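PDB 5YS9: acyl-coenzyme A oxidase 3 from Yarrowia lipolytica, which uses FAD and molecular oxygen to oxidise acyl-CoA to trans-2-enoyl-CoA, releasing hydrogen peroxide in peroxisomal fatty acid beta-oxidation. Local coordinates for residues A[34-38]-A[39-43]. Numbering follows the deposited sequence.
Sequences VKFPI and KDMTE
F36, in the loop leading into helix 38-46, and M41, in that helix's first turn, form the tightly packed half of this local contact. The methyl CE of M41 lies over one face of the phenyl ring, 4.1 Å from the centroid of the F36 ring and 20° off its normal, which meets the geometry of a CH-pi contact. The sulfur stands farther back and oblique, so the Met-aromatic contact is made chiefly through the methyl. Lower on the same side chain, M41 CB packs 3.8 Å from F36 CE1. M41 reaches the ring by leaving the backbone with CG anti to N (chi1 -166°) and then bending at chi2 and chi3, which folds its end back over the phenyl group. Replacing F36 with alanine would probably leave the M41 methyl without the ring face it rests on and open a gap beside Y581.

Backbone bonds mark the turn into the helix. T42 N donates to I38 O at 3.0 Å with an N-H...O angle of 162°, a regular i to i+4 bond, whereas D40 N reaches P37 O at 3.2 Å from above the carbonyl plane, a more bent bond.

The solvent side differs: P37 and K39 are exposed, F36 and M41 buried. P37 CG makes a close carbon-oxygen contact with D40 OD2 at 3.3 Å, near D577. The exposed K39 reaches along the helix to the buried E43, its NZ forming a salt bridge with E43 OE1 at 3.2 Å, though the hydrogen bond within it is weak; E43 OE2 also pairs with K575.

This turn, in the acyl-CoA oxidase N-terminal family region, follows a loop after helix 23-31; F36 meets Y581 and M41 touches L582 on helix 579-596, T42 OG1 bonds to A636 O, and T42 and E43 pack against helix 49-63.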
ATOM      1  N   VAL A  34      -3.592  15.073 -29.600  1.00 45.37           N
ATOM      2  CA  VAL A  34      -2.634  14.006 -29.821  1.00 42.29           C
ATOM      3  C   VAL A  34      -1.938  14.174 -31.174  1.00 44.09           C
ATOM      4  O   VAL A  34      -2.600  14.334 -32.174  1.00 41.44           O
ATOM      5  CB  VAL A  34      -3.374  12.661 -29.679  1.00 39.93           C
ATOM      6  CG1 VAL A  34      -2.649  11.508 -30.357  1.00 40.89           C
ATOM      7  CG2 VAL A  34      -3.589  12.382 -28.198  1.00 39.88           C
ATOM      8  N   LYS A  35      -0.605  14.139 -31.199  1.00 46.00           N
ATOM      9  CA  LYS A  35       0.154  14.447 -32.439  1.00 46.37           C
ATOM     10  C   LYS A  35       0.646  13.252 -33.192  1.00 43.93           C
ATOM     11  O   LYS A  35       1.057  13.376 -34.318  1.00 44.69           O
ATOM     12  CB  LYS A  35       1.330  15.362 -32.143  1.00 44.68           C
ATOM     13  CG  LYS A  35       0.913  16.824 -32.104  1.00 48.73           C
ATOM     14  CD  LYS A  35       1.701  17.593 -31.055  1.00 51.20           C
ATOM     15  CE  LYS A  35       2.252  18.888 -31.593  1.00 51.66           C
ATOM     16  NZ  LYS A  35       2.824  19.620 -30.438  1.00 56.57           N
ATOM     17  N   PHE A  36       0.552  12.082 -32.593  1.00 45.97           N
ATOM     18  CA  PHE A  36       1.003  10.851 -33.214  1.00 43.92           C
ATOM     19  C   PHE A  36      -0.191   9.947 -33.455  1.00 44.80           C
ATOM     20  O   PHE A  36      -1.231  10.100 -32.823  1.00 41.48           O
ATOM     21  CB  PHE A  36       2.062  10.149 -32.353  1.00 40.31           C
ATOM     22  CG  PHE A  36       1.660   9.937 -30.918  1.00 36.13           C
ATOM     23  CD1 PHE A  36       1.015   8.788 -30.529  1.00 33.06           C
ATOM     24  CD2 PHE A  36       1.988  10.879 -29.947  1.00 34.70           C
ATOM     25  CE1 PHE A  36       0.686   8.577 -29.197  1.00 33.58           C
ATOM     26  CE2 PHE A  36       1.640  10.684 -28.622  1.00 34.37           C
ATOM     27  CZ  PHE A  36       0.986   9.532 -28.240  1.00 31.79           C
ATOM     28  N   PRO A  37      -0.052   9.012 -34.396  1.00 47.87           N
ATOM     29  CA  PRO A  37      -1.104   8.005 -34.526  1.00 45.73           C
ATOM     30  C   PRO A  37      -0.883   6.992 -33.418  1.00 47.20           C
ATOM     31  O   PRO A  37       0.263   6.543 -33.187  1.00 48.62           O
ATOM     32  CB  PRO A  37      -0.850   7.391 -35.920  1.00 46.89           C
ATOM     33  CG  PRO A  37       0.574   7.696 -36.249  1.00 46.30           C
ATOM     34  CD  PRO A  37       1.077   8.785 -35.322  1.00 47.35           C
ATOM     35  N   ILE A  38      -1.966   6.639 -32.745  1.00 48.66           N
ATOM     36  CA  ILE A  38      -1.897   5.852 -31.513  1.00 48.49           C
ATOM     37  C   ILE A  38      -1.393   4.442 -31.833  1.00 46.44           C
ATOM     38  O   ILE A  38      -0.538   3.923 -31.124  1.00 44.15           O
ATOM     39  CB  ILE A  38      -3.254   5.866 -30.753  1.00 52.03           C
ATOM     40  CG1 ILE A  38      -3.560   7.295 -30.244  1.00 57.14           C
ATOM     41  CG2 ILE A  38      -3.262   4.894 -29.581  1.00 51.15           C
ATOM     42  CD1 ILE A  38      -4.528   8.077 -31.097  1.00 64.02           C
ATOM     43  N   LYS A  39      -1.886   3.866 -32.920  1.00 48.45           N
ATOM     44  CA  LYS A  39      -1.445   2.552 -33.415  1.00 53.70           C
ATOM     45  C   LYS A  39       0.088   2.388 -33.368  1.00 51.00           C
ATOM     46  O   LYS A  39       0.595   1.335 -32.946  1.00 53.33           O
ATOM     47  CB  LYS A  39      -2.045   2.303 -34.820  1.00 62.06           C
ATOM     48  CG  LYS A  39      -1.269   1.418 -35.795  1.00 72.83           C
ATOM     49  CD  LYS A  39      -1.147   2.054 -37.186  1.00 79.72           C
ATOM     50  CE  LYS A  39      -0.079   1.381 -38.058  1.00 87.73           C
ATOM     51  NZ  LYS A  39      -0.462   0.023 -38.558  1.00 88.37           N
ATOM     52  N   ASP A  40       0.833   3.413 -33.750  1.00 48.09           N
ATOM     53  CA  ASP A  40       2.301   3.277 -33.732  1.00 48.17           C
ATOM     54  C   ASP A  40       2.899   3.264 -32.324  1.00 44.73           C
ATOM     55  O   ASP A  40       3.964   2.678 -32.106  1.00 42.50           O
ATOM     56  CB  ASP A  40       2.967   4.357 -34.568  1.00 48.56           C
ATOM     57  CG  ASP A  40       2.654   4.240 -36.047  1.00 50.34           C
ATOM     58  OD1 ASP A  40       2.306   3.139 -36.543  1.00 49.54           O
ATOM     59  OD2 ASP A  40       2.785   5.283 -36.725  1.00 58.35           O
ATOM     60  N   MET A  41       2.237   3.917 -31.370  1.00 40.33           N
ATOM     61  CA  MET A  41       2.661   3.841 -29.982  1.00 39.61           C
ATOM     62  C   MET A  41       2.364   2.438 -29.392  1.00 37.57           C
ATOM     63  O   MET A  41       3.174   1.884 -28.664  1.00 40.51           O
ATOM     64  CB  MET A  41       1.978   4.960 -29.183  1.00 45.44           C
ATOM     65  CG  MET A  41       2.574   5.223 -27.817  1.00 45.10           C
ATOM     66  SD  MET A  41       4.300   5.660 -27.973  1.00 49.31           S
ATOM     67  CE  MET A  41       4.227   7.442 -27.834  1.00 43.93           C
ATOM     68  N   THR A  42       1.232   1.853 -29.767  1.00 34.40           N
ATOM     69  CA  THR A  42       0.880   0.510 -29.387  1.00 36.91           C
ATOM     70  C   THR A  42       1.858  -0.511 -29.971  1.00 41.13           C
ATOM     71  O   THR A  42       2.226  -1.474 -29.269  1.00 43.90           O
ATOM     72  CB  THR A  42      -0.560   0.164 -29.806  1.00 34.18           C
ATOM     73  OG1 THR A  42      -1.428   1.239 -29.432  1.00 35.98           O
ATOM     74  CG2 THR A  42      -1.012  -1.070 -29.137  1.00 32.29           C
ATOM     75  N   GLU A  43       2.289  -0.304 -31.222  1.00 44.87           N
ATOM     76  CA  GLU A  43       3.375  -1.148 -31.839  1.00 46.33           C
ATOM     77  C   GLU A  43       4.726  -1.071 -31.111  1.00 42.04           C
ATOM     78  O   GLU A  43       5.395  -2.097 -30.908  1.00 38.86           O
ATOM     79  CB  GLU A  43       3.575  -0.836 -33.332  1.00 48.98           C
ATOM     80  CG  GLU A  43       2.626  -1.609 -34.247  1.00 51.58           C
ATOM     81  CD  GLU A  43       2.570  -1.054 -35.651  1.00 54.63           C
ATOM     82  OE1 GLU A  43       1.476  -1.149 -36.268  1.00 54.83           O
ATOM     83  OE2 GLU A  43       3.610  -0.511 -36.107  1.00 53.88           O
TER